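Local atomic coordinates of O-phospho-L-seryl-tRNA:Cys-tRNA synthase (Methanocaldococcus jannaschii DSM 2661, PDB entry 5X6B), a protein that probably converts the O-phosphoserine carried on tRNA(Cys) into cysteine, using pyridoxal phosphate held on the enzyme as a Schiff base. Residues P98-F103 and T302-F307; K109-D114 and D247-S252; G121-K126 and A146-Y151; L199-G204 and A231-R236. All coordinates share one frame; numbering follows the deposited sequence.

Interaction 1: residues P98-F103 and T302-F307; sequences PPIKDF and TLMASF
Phe103, in the first turn of helix 100-111, packs against Leu303, Met304 and Phe307 in a buried apolar contact that joins this helix to the end of helix 298-305 and the start of helix 307-314. With CG anti to the backbone N (chi1 169°), the Phe103 ring is carried out from its own helix and into the other segment. One face of the ring receives Met304: its CG lies over that face, offset toward the rim, 3.8 Å from the Phe103 ring centroid, a CH-pi contact. Methionine suits this place because its slim, unbranched chain can lie on a ring and still run past it. Beyond CG the Met304 sulfur stands obliquely to the Phe103 ring in a Met-aromatic contact, with SD 3.5 Å from Pro99 O and 4.1 Å from Ile100 CG1. Pro99 itself is the N-cap residue of helix 100-111, a position where a proline's missing N-H costs the helix nothing, and its carbonyl accepts the bond from Phe103 N at 3.1 Å. The edge of the Phe103 ring is directed at the face of Phe307 in a T-shaped stack, with ring centroids 5.4 Å apart and planes at 88°; Phe103 CE1 is the atom that meets this face. The tip of the same ring, Phe103 CZ, reaches Leu303 CG at 3.6 Å, with Leu303 CD2 also against the end of the ring. The cluster continues into the interface with a second subunit: Tyr44 of the second subunit meets Phe307 edge-to-face and packs on Phe103, while Leu47 of that subunit packs on Met304.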
# COMPACT_ATOMS: atom_id res chain seq x y z
N PRO B 98 -1.99 2.44 -14.34
CA PRO B 98 -2.35 2.85 -12.97
C PRO B 98 -2.52 4.35 -12.73
O PRO B 98 -1.53 5.05 -12.53
CB PRO B 98 -1.17 2.32 -12.14
CG PRO B 98 -0.49 1.26 -13.02
CD PRO B 98 -1.31 1.14 -14.28
N PRO B 99 -3.77 4.82 -12.73
CA PRO B 99 -4.06 6.26 -12.83
C PRO B 99 -3.43 7.09 -11.71
O PRO B 99 -4.14 7.60 -10.84
CB PRO B 99 -5.59 6.31 -12.76
CG PRO B 99 -5.98 5.08 -12.02
CD PRO B 99 -4.98 4.03 -12.42
N ILE B 100 -2.11 7.22 -11.74
CA ILE B 100 -1.39 8.06 -10.80
C ILE B 100 -1.47 9.50 -11.27
O ILE B 100 -1.68 10.41 -10.47
CB ILE B 100 0.08 7.63 -10.64
CG1 ILE B 100 0.15 6.26 -9.95
CG2 ILE B 100 0.85 8.64 -9.81
CD1 ILE B 100 1.56 5.79 -9.68
N LYS B 101 -1.30 9.70 -12.57
CA LYS B 101 -1.45 11.02 -13.16
C LYS B 101 -2.83 11.60 -12.84
O LYS B 101 -2.96 12.72 -12.35
CB LYS B 101 -1.23 10.96 -14.67
CG LYS B 101 -1.44 12.28 -15.38
CD LYS B 101 -1.66 12.06 -16.86
CE LYS B 101 -1.26 13.27 -17.67
NZ LYS B 101 -0.85 12.91 -19.06
N ASP B 102 -3.87 10.81 -13.12
CA ASP B 102 -5.24 11.25 -12.88
C ASP B 102 -5.49 11.47 -11.40
O ASP B 102 -6.20 12.40 -11.01
CB ASP B 102 -6.22 10.22 -13.45
CG ASP B 102 -6.27 10.24 -14.96
OD1 ASP B 102 -5.76 11.22 -15.55
OD2 ASP B 102 -6.79 9.28 -15.56
N PHE B 103 -4.91 10.62 -10.56
CA PHE B 103 -5.06 10.74 -9.12
C PHE B 103 -4.42 12.03 -8.61
O PHE B 103 -4.97 12.70 -7.73
CB PHE B 103 -4.46 9.53 -8.41
CG PHE B 103 -4.35 9.70 -6.92
CD1 PHE B 103 -5.49 9.69 -6.13
CD2 PHE B 103 -3.12 9.87 -6.32
CE1 PHE B 103 -5.39 9.85 -4.76
CE2 PHE B 103 -3.02 10.03 -4.95
CZ PHE B 103 -4.15 10.01 -4.17
N THR B 302 -3.01 1.98 -1.98
CA THR B 302 -4.04 2.09 -0.96
C THR B 302 -4.60 3.51 -0.92
O THR B 302 -5.80 3.70 -0.70
CB THR B 302 -3.50 1.72 0.44
OG1 THR B 302 -2.47 2.63 0.83
CG2 THR B 302 -2.96 0.30 0.43
N LEU B 303 -3.74 4.50 -1.17
CA LEU B 303 -4.16 5.90 -1.16
C LEU B 303 -5.17 6.18 -2.28
O LEU B 303 -6.17 6.86 -2.06
CB LEU B 303 -2.94 6.82 -1.30
CG LEU B 303 -3.16 8.33 -1.13
CD1 LEU B 303 -3.71 8.66 0.25
CD2 LEU B 303 -1.85 9.08 -1.37
N MET B 304 -4.90 5.65 -3.47
CA MET B 304 -5.83 5.76 -4.59
C MET B 304 -7.11 4.96 -4.34
O MET B 304 -8.20 5.36 -4.75
CB MET B 304 -5.17 5.29 -5.89
CG MET B 304 -4.08 6.22 -6.42
SD MET B 304 -3.44 5.68 -8.02
CE MET B 304 -2.51 4.23 -7.54
N ALA B 305 -6.97 3.83 -3.66
CA ALA B 305 -8.12 2.96 -3.39
C ALA B 305 -9.03 3.53 -2.30
O ALA B 305 -10.25 3.47 -2.40
CB ALA B 305 -7.65 1.57 -3.01
N SER B 306 -8.42 4.09 -1.25
CA SER B 306 -9.18 4.69 -0.16
C SER B 306 -9.72 6.07 -0.51
O SER B 306 -10.48 6.66 0.26
CB SER B 306 -8.32 4.80 1.10
OG SER B 306 -7.88 3.52 1.51
N PHE B 307 -9.34 6.58 -1.68
CA PHE B 307 -9.65 7.96 -2.03
C PHE B 307 -11.16 8.26 -2.10
O PHE B 307 -11.60 9.25 -1.52
CB PHE B 307 -8.97 8.34 -3.35
CG PHE B 307 -9.16 9.77 -3.74
CD1 PHE B 307 -8.72 10.79 -2.91
CD2 PHE B 307 -9.76 10.11 -4.93
CE1 PHE B 307 -8.90 12.12 -3.26
CE2 PHE B 307 -9.94 11.43 -5.29
CZ PHE B 307 -9.51 12.44 -4.46

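Interaction 2: residues K109-D114 and D247-S252; sequences KFLNMD and DFIVAS
Met113 and Leu111 lay the C-terminal end of helix 100-111 against Ile249 of strand 248-252, a helix-on-sheet contact on the large mixed sheet of a fold-type I pyridoxal phosphate enzyme. The helix finishes in a Schellman motif at Asn112, whose positive phi of 52° turns the chain so that both Leu111 and Met113 send their side chains toward the strand. Asparagine tolerates this left-handed backbone well, and its ND2 is bound by Asn240 OD1. On the strand, Ile249 and Ala251 direct their side chains at the helix end, whereas Phe248 and Val250 leave from the other face.

Ile249 serves both helix-end residues through its two branches. Its CG1 arm is anti to the carbonyl carbon and continues extended (chi2 176°), putting Ile249 CD1 3.7 Å from Met113 SD and 3.8 Å from Met113 CG. The second branch, Ile249 CG2, faces Leu111 CD1 more distantly at 4.4 Å. The two branches of isoleucine thus let one strand residue meet both Leu111 and Met113. Met113 is folded up: it bends at chi2 and again at chi3 (-68°), so the flexible thioether doubles back, laying CG and SD against Ile249 CD1 and sending CE on toward the backbone of Asp247. Ala267 of the antiparallel neighbouring strand 264-268 packs against both Leu111 and Met113. At the start of the 247-252 segment the Asp247 side chain leaves its backbone away from the helix, and OD2 accepts the backbone N-H of Phe226. The curled Met113 chain ends with its methyl CE 3.4 Å from Asp247 O.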
# COMPACT_ATOMS: atom_id res chain seq x y z
N LYS B 109 -7.33 19.06 -7.24
CA LYS B 109 -8.64 19.70 -7.20
C LYS B 109 -9.23 19.59 -5.80
O LYS B 109 -9.79 20.55 -5.27
CB LYS B 109 -9.59 19.08 -8.21
CG LYS B 109 -9.22 19.28 -9.67
CD LYS B 109 -10.30 18.69 -10.58
CE LYS B 109 -9.95 18.87 -12.05
NZ LYS B 109 -10.99 18.28 -12.94
N PHE B 110 -9.09 18.40 -5.22
CA PHE B 110 -9.62 18.09 -3.90
C PHE B 110 -9.08 19.04 -2.84
O PHE B 110 -9.78 19.37 -1.88
CB PHE B 110 -9.29 16.64 -3.53
CG PHE B 110 -9.76 16.22 -2.17
CD1 PHE B 110 -11.12 16.11 -1.90
CD2 PHE B 110 -8.86 15.89 -1.17
CE1 PHE B 110 -11.56 15.71 -0.65
CE2 PHE B 110 -9.29 15.49 0.07
CZ PHE B 110 -10.65 15.40 0.34
N LEU B 111 -7.84 19.49 -3.03
CA LEU B 111 -7.21 20.42 -2.10
C LEU B 111 -7.27 21.84 -2.62
O LEU B 111 -6.82 22.78 -1.96
CB LEU B 111 -5.76 20.01 -1.86
CG LEU B 111 -5.53 18.63 -1.27
CD1 LEU B 111 -4.06 18.41 -1.00
CD2 LEU B 111 -6.36 18.46 -0.01
N ASN B 112 -7.82 22.00 -3.82
CA ASN B 112 -7.85 23.27 -4.52
C ASN B 112 -6.46 23.90 -4.60
O ASN B 112 -6.26 25.05 -4.24
CB ASN B 112 -8.82 24.24 -3.84
CG ASN B 112 -9.26 25.36 -4.75
OD1 ASN B 112 -9.27 25.21 -5.98
ND2 ASN B 112 -9.62 26.50 -4.17
N MET B 113 -5.49 23.10 -5.06
CA MET B 113 -4.14 23.58 -5.31
C MET B 113 -3.79 23.33 -6.78
O MET B 113 -4.48 22.57 -7.46
CB MET B 113 -3.13 22.89 -4.39
CG MET B 113 -3.35 23.16 -2.90
SD MET B 113 -2.92 24.84 -2.39
CE MET B 113 -1.14 24.82 -2.59
N ASP B 114 -2.74 23.99 -7.26
CA ASP B 114 -2.37 23.89 -8.67
C ASP B 114 -1.78 22.53 -9.02
O ASP B 114 -2.14 21.93 -10.03
CB ASP B 114 -1.38 25.00 -9.04
CG ASP B 114 -2.02 26.37 -9.08
OD1 ASP B 114 -3.24 26.46 -9.37
OD2 ASP B 114 -1.31 27.37 -8.83
N ASP B 247 0.85 28.28 -0.09
CA ASP B 247 1.74 28.04 -1.22
C ASP B 247 2.01 26.55 -1.33
O ASP B 247 2.06 25.99 -2.43
CB ASP B 247 3.04 28.82 -1.06
CG ASP B 247 2.81 30.32 -0.97
OD1 ASP B 247 2.10 30.87 -1.84
OD2 ASP B 247 3.30 30.93 0.00
N PHE B 248 2.19 25.93 -0.17
CA PHE B 248 2.41 24.50 -0.10
C PHE B 248 1.47 23.85 0.90
O PHE B 248 1.08 24.45 1.90
CB PHE B 248 3.86 24.20 0.30
CG PHE B 248 4.87 24.96 -0.49
CD1 PHE B 248 5.21 24.55 -1.77
CD2 PHE B 248 5.50 26.06 0.05
CE1 PHE B 248 6.15 25.25 -2.50
CE2 PHE B 248 6.44 26.76 -0.67
CZ PHE B 248 6.77 26.36 -1.95
N ILE B 249 1.09 22.61 0.61
CA ILE B 249 0.33 21.79 1.54
C ILE B 249 0.92 20.39 1.59
O ILE B 249 1.09 19.74 0.55
CB ILE B 249 -1.15 21.70 1.16
CG1 ILE B 249 -1.83 23.06 1.31
CG2 ILE B 249 -1.86 20.67 2.02
CD1 ILE B 249 -3.25 23.08 0.85
N VAL B 250 1.24 19.92 2.79
CA VAL B 250 1.63 18.53 2.96
C VAL B 250 0.50 17.75 3.61
O VAL B 250 -0.15 18.22 4.54
CB VAL B 250 2.92 18.39 3.78
CG1 VAL B 250 4.10 18.97 3.02
CG2 VAL B 250 2.77 19.05 5.14
N ALA B 251 0.25 16.56 3.08
CA ALA B 251 -0.78 15.69 3.64
C ALA B 251 -0.16 14.36 4.04
O ALA B 251 0.83 13.93 3.46
CB ALA B 251 -1.90 15.48 2.64
N SER B 252 -0.75 13.71 5.05
CA SER B 252 -0.30 12.40 5.48
C SER B 252 -1.33 11.34 5.12
O SER B 252 -2.46 11.38 5.59
CB SER B 252 -0.02 12.39 6.97
OG SER B 252 0.55 11.15 7.37

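Interaction 3: residues G121-K126 and A146-Y151; sequences GAREGK and AHYTSY
Lys126 and Arg123, one turn apart on helix 122-132, bind hydroxyl groups at the start of helix 148-156. Lys126 runs extended beyond CG and gives its ammonium two bonds across the contact, from NZ to Ser150 OG at 2.7 Å and from NZ to Thr149 OG1 at 2.9 Å. A long lysine suits this place, since its charged end, on a buried residue, reaches two hydroxyls of the neighbouring helix. Thr149 OG1 has a further partner in His147 ND1, also at 2.9 Å, which ties the imidazole into the same chain of bonds.

Arg123 NH2 donates to Tyr148 OH at 2.9 Å, a fairly straight bond (155° at the hydrogen) with the phenol oxygen only 13° out of the guanidinium plane. The methyl Thr149 CG2 sits over one face of that guanidinium, 3.4 Å from Arg123 NE. Arg123 NE gives a weak bond to Leu291 O of the second subunit, and Lys286 NZ of that subunit makes a weak bond with Tyr148 OH.

Gly121 N-caps the helix, and the N-H groups of Ala122 and Arg123 bind the phosphate of the pyridoxal-lysine at position 255, the helix-N-terminus phosphate site typical of fold-type I pyridoxal phosphate enzymes.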
# COMPACT_ATOMS: atom_id res chain seq x y z
N GLY B 121 5.27 10.60 2.94
CA GLY B 121 4.65 11.17 4.12
C GLY B 121 4.77 12.68 4.22
O GLY B 121 5.33 13.33 3.33
N ALA B 122 4.24 13.23 5.30
CA ALA B 122 4.27 14.67 5.53
C ALA B 122 5.69 15.14 5.89
O ALA B 122 6.07 16.28 5.59
CB ALA B 122 3.28 15.06 6.62
N ARG B 123 6.45 14.27 6.53
CA ARG B 123 7.87 14.51 6.81
C ARG B 123 8.60 14.93 5.54
O ARG B 123 9.12 16.04 5.44
CB ARG B 123 8.53 13.26 7.38
CG ARG B 123 8.13 12.89 8.79
CD ARG B 123 8.47 11.43 9.09
NE ARG B 123 8.24 11.06 10.48
CZ ARG B 123 7.07 10.63 10.96
NH1 ARG B 123 6.02 10.52 10.16
NH2 ARG B 123 6.96 10.31 12.24
N GLU B 124 8.62 14.02 4.57
CA GLU B 124 9.37 14.21 3.33
C GLU B 124 8.88 15.43 2.56
O GLU B 124 9.67 16.11 1.92
CB GLU B 124 9.28 12.96 2.45
CG GLU B 124 9.95 11.72 3.05
CD GLU B 124 11.48 11.77 2.98
OE1 GLU B 124 12.03 12.77 2.47
OE2 GLU B 124 12.12 10.81 3.45
N GLY B 125 7.58 15.69 2.62
CA GLY B 125 7.00 16.84 1.95
C GLY B 125 7.55 18.14 2.49
O GLY B 125 7.81 19.08 1.74
N LYS B 126 7.73 18.19 3.81
CA LYS B 126 8.29 19.37 4.45
C LYS B 126 9.75 19.53 4.06
O LYS B 126 10.18 20.61 3.64
CB LYS B 126 8.20 19.27 5.98
CG LYS B 126 6.79 19.23 6.55
CD LYS B 126 6.88 18.96 8.03
CE LYS B 126 5.53 18.77 8.66
NZ LYS B 126 5.68 18.39 10.09
N ALA B 146 4.19 22.87 16.77
CA ALA B 146 4.60 22.13 15.58
C ALA B 146 5.10 20.72 15.90
O ALA B 146 5.70 20.49 16.95
CB ALA B 146 5.67 22.91 14.82
N HIS B 147 4.82 19.80 14.99
CA HIS B 147 5.25 18.42 15.10
C HIS B 147 6.77 18.34 15.01
O HIS B 147 7.39 19.09 14.25
CB HIS B 147 4.61 17.57 14.01
CG HIS B 147 4.71 16.10 14.23
ND1 HIS B 147 5.62 15.30 13.58
CD2 HIS B 147 4.01 15.27 15.05
CE1 HIS B 147 5.49 14.05 13.98
NE2 HIS B 147 4.52 14.01 14.88
N TYR B 148 7.37 17.43 15.78
CA TYR B 148 8.82 17.32 15.87
C TYR B 148 9.49 17.19 14.50
O TYR B 148 10.62 17.62 14.31
CB TYR B 148 9.23 16.15 16.77
CG TYR B 148 9.08 14.77 16.16
CD1 TYR B 148 10.09 14.21 15.37
CD2 TYR B 148 7.94 14.00 16.38
CE1 TYR B 148 9.96 12.96 14.82
CE2 TYR B 148 7.80 12.74 15.83
CZ TYR B 148 8.82 12.22 15.05
OH TYR B 148 8.69 10.97 14.50
N THR B 149 8.77 16.60 13.55
CA THR B 149 9.31 16.41 12.21
C THR B 149 9.51 17.73 11.48
O THR B 149 10.26 17.80 10.51
CB THR B 149 8.41 15.49 11.36
OG1 THR B 149 7.11 16.09 11.22
CG2 THR B 149 8.28 14.14 12.02
N SER B 150 8.82 18.78 11.92
CA SER B 150 9.04 20.09 11.33
C SER B 150 10.41 20.62 11.76
O SER B 150 11.12 21.25 10.98
CB SER B 150 7.93 21.07 11.74
OG SER B 150 6.70 20.70 11.15
N TYR B 151 10.76 20.34 13.01
CA TYR B 151 12.07 20.71 13.54
C TYR B 151 13.18 19.87 12.92
O TYR B 151 14.21 20.41 12.49
CB TYR B 151 12.08 20.55 15.06
CG TYR B 151 11.09 21.44 15.76
CD1 TYR B 151 11.42 22.75 16.09
CD2 TYR B 151 9.82 20.98 16.09
CE1 TYR B 151 10.51 23.58 16.73
CE2 TYR B 151 8.91 21.80 16.73
CZ TYR B 151 9.26 23.10 17.05
OH TYR B 151 8.36 23.92 17.68

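Interaction 4: residues L199-G204 and A231-R236; sequences LTHVDG and AYTVGR
His201 and Val202 meet Thr233 where two loops leave neighbouring parallel strands, 194-200 and 226-229, of the mixed sheet typical of fold-type I pyridoxal phosphate enzymes.

The polar part is one bond between His201 ND1 and Thr233 OG1, 3.3 Å long. Thr233 holds its hydroxyl between the backbone N and the carbonyl carbon (chi1 58°), which brings OG1 to the imidazole and leaves the methyl for other work. A threonine suits the spot because it offers both groups from one carbon.

The apolar part centres on that methyl. Thr233 CG2 lies 3.5 Å from Val202 CG2 and 3.7 Å from His201 CG, filling the corner between the two side chains. Val202 uses its other branch on the neighbouring residue, with Val202 CG1 4.2 Å from Tyr232 CB.

Flat groups make up the rest. The Tyr232 ring lies beside Arg236 of its own segment, Tyr232 CD1 standing 3.5 Å above the guanidinium plane of Arg236. Asp347 holds that arginine in a salt bridge, and Arg236 NH1 also donates to the backbone O of the pyridoxal-lysine at position 255, so the loop borders the cofactor site. At Gly204 the ring meets the main chain itself, Tyr232 CE2 lying 3.8 Å from Gly204 CA.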
# COMPACT_ATOMS: atom_id res chain seq x y z
N LEU B 199 2.69 26.53 9.26
CA LEU B 199 1.62 26.44 10.25
C LEU B 199 1.11 25.00 10.38
O LEU B 199 0.61 24.42 9.42
CB LEU B 199 0.46 27.37 9.88
CG LEU B 199 -0.78 27.25 10.78
CD1 LEU B 199 -0.45 27.60 12.22
CD2 LEU B 199 -1.91 28.12 10.25
N THR B 200 1.25 24.44 11.58
CA THR B 200 0.67 23.14 11.88
C THR B 200 -0.84 23.30 11.98
O THR B 200 -1.34 23.79 12.99
CB THR B 200 1.23 22.56 13.19
OG1 THR B 200 2.66 22.49 13.10
CG2 THR B 200 0.68 21.17 13.42
N HIS B 201 -1.55 22.91 10.92
CA HIS B 201 -2.98 23.17 10.81
C HIS B 201 -3.77 22.61 11.99
O HIS B 201 -4.67 23.27 12.51
CB HIS B 201 -3.53 22.61 9.50
CG HIS B 201 -4.82 23.22 9.08
ND1 HIS B 201 -5.52 22.79 7.97
CD2 HIS B 201 -5.55 24.22 9.61
CE1 HIS B 201 -6.62 23.51 7.84
NE2 HIS B 201 -6.66 24.39 8.82
N VAL B 202 -3.44 21.38 12.38
CA VAL B 202 -3.89 20.82 13.65
C VAL B 202 -2.68 20.16 14.31
O VAL B 202 -2.06 19.26 13.75
CB VAL B 202 -5.04 19.79 13.47
CG1 VAL B 202 -5.19 18.93 14.71
CG2 VAL B 202 -6.35 20.49 13.16
N ASP B 203 -2.32 20.64 15.50
CA ASP B 203 -1.20 20.05 16.22
C ASP B 203 -1.57 18.66 16.72
O ASP B 203 -2.74 18.33 16.87
CB ASP B 203 -0.78 20.91 17.41
CG ASP B 203 -1.90 21.13 18.40
OD1 ASP B 203 -2.99 21.58 17.98
OD2 ASP B 203 -1.69 20.81 19.59
N GLY B 204 -0.54 17.85 16.99
CA GLY B 204 -0.74 16.47 17.39
C GLY B 204 -0.65 16.25 18.89
O GLY B 204 -0.56 15.11 19.34
N ALA B 231 -1.11 17.57 7.73
CA ALA B 231 -1.15 16.31 8.46
C ALA B 231 -2.24 16.50 9.49
O ALA B 231 -2.30 17.55 10.13
CB ALA B 231 0.19 16.00 9.11
N TYR B 232 -3.12 15.51 9.62
CA TYR B 232 -4.25 15.54 10.57
C TYR B 232 -5.43 16.40 10.15
O TYR B 232 -6.40 16.48 10.91
CB TYR B 232 -3.82 16.00 11.96
CG TYR B 232 -3.53 14.90 12.95
CD1 TYR B 232 -4.30 13.74 12.99
CD2 TYR B 232 -2.51 15.04 13.88
CE1 TYR B 232 -4.04 12.75 13.91
CE2 TYR B 232 -2.25 14.05 14.81
CZ TYR B 232 -3.01 12.91 14.81
OH TYR B 232 -2.75 11.92 15.73
N THR B 233 -5.39 17.03 8.99
CA THR B 233 -6.60 17.69 8.49
C THR B 233 -7.05 17.17 7.13
O THR B 233 -8.23 16.91 6.93
CB THR B 233 -6.46 19.23 8.39
OG1 THR B 233 -5.36 19.56 7.53
CG2 THR B 233 -6.24 19.83 9.76
N VAL B 234 -6.12 17.04 6.20
CA VAL B 234 -6.48 16.55 4.87
C VAL B 234 -6.89 15.09 4.95
O VAL B 234 -6.11 14.24 5.38
CB VAL B 234 -5.34 16.72 3.85
CG1 VAL B 234 -5.57 15.85 2.64
CG2 VAL B 234 -5.24 18.17 3.42
N GLY B 235 -8.13 14.81 4.55
CA GLY B 235 -8.67 13.47 4.64
C GLY B 235 -9.62 13.28 5.81
O GLY B 235 -10.28 12.25 5.90
N ARG B 236 -9.69 14.27 6.69
CA ARG B 236 -10.68 14.28 7.78
C ARG B 236 -11.71 15.37 7.56
O ARG B 236 -12.92 15.12 7.54
CB ARG B 236 -10.01 14.48 9.14
CG ARG B 236 -9.00 13.43 9.48
CD ARG B 236 -8.59 13.43 10.95
NE ARG B 236 -7.54 12.43 11.14
CZ ARG B 236 -7.25 11.85 12.30
NH1 ARG B 236 -6.28 10.95 12.37
NH2 ARG B 236 -7.94 12.16 13.38

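From the N terminus, helix 100-111 opens interaction 1 with its first turn and interaction 2 with its last, so one helix links an aromatic cluster at the subunit interface to the central sheet. Interaction 3 follows, closing a short loop between the starts of helices 122-132 and 148-156. Interaction 4 then joins the loops after strands 194-200 and 226-229. Interaction 2 closes at strand 248-252, enclosing 3 and 4, which stand in series; interaction 1 closes last and encloses all three, and none cross. Val250 packs on Gly125, Val234 on Leu111 and Ala251, and Ala146 on Thr200, joining interactions 2, 3 and 4 into one core.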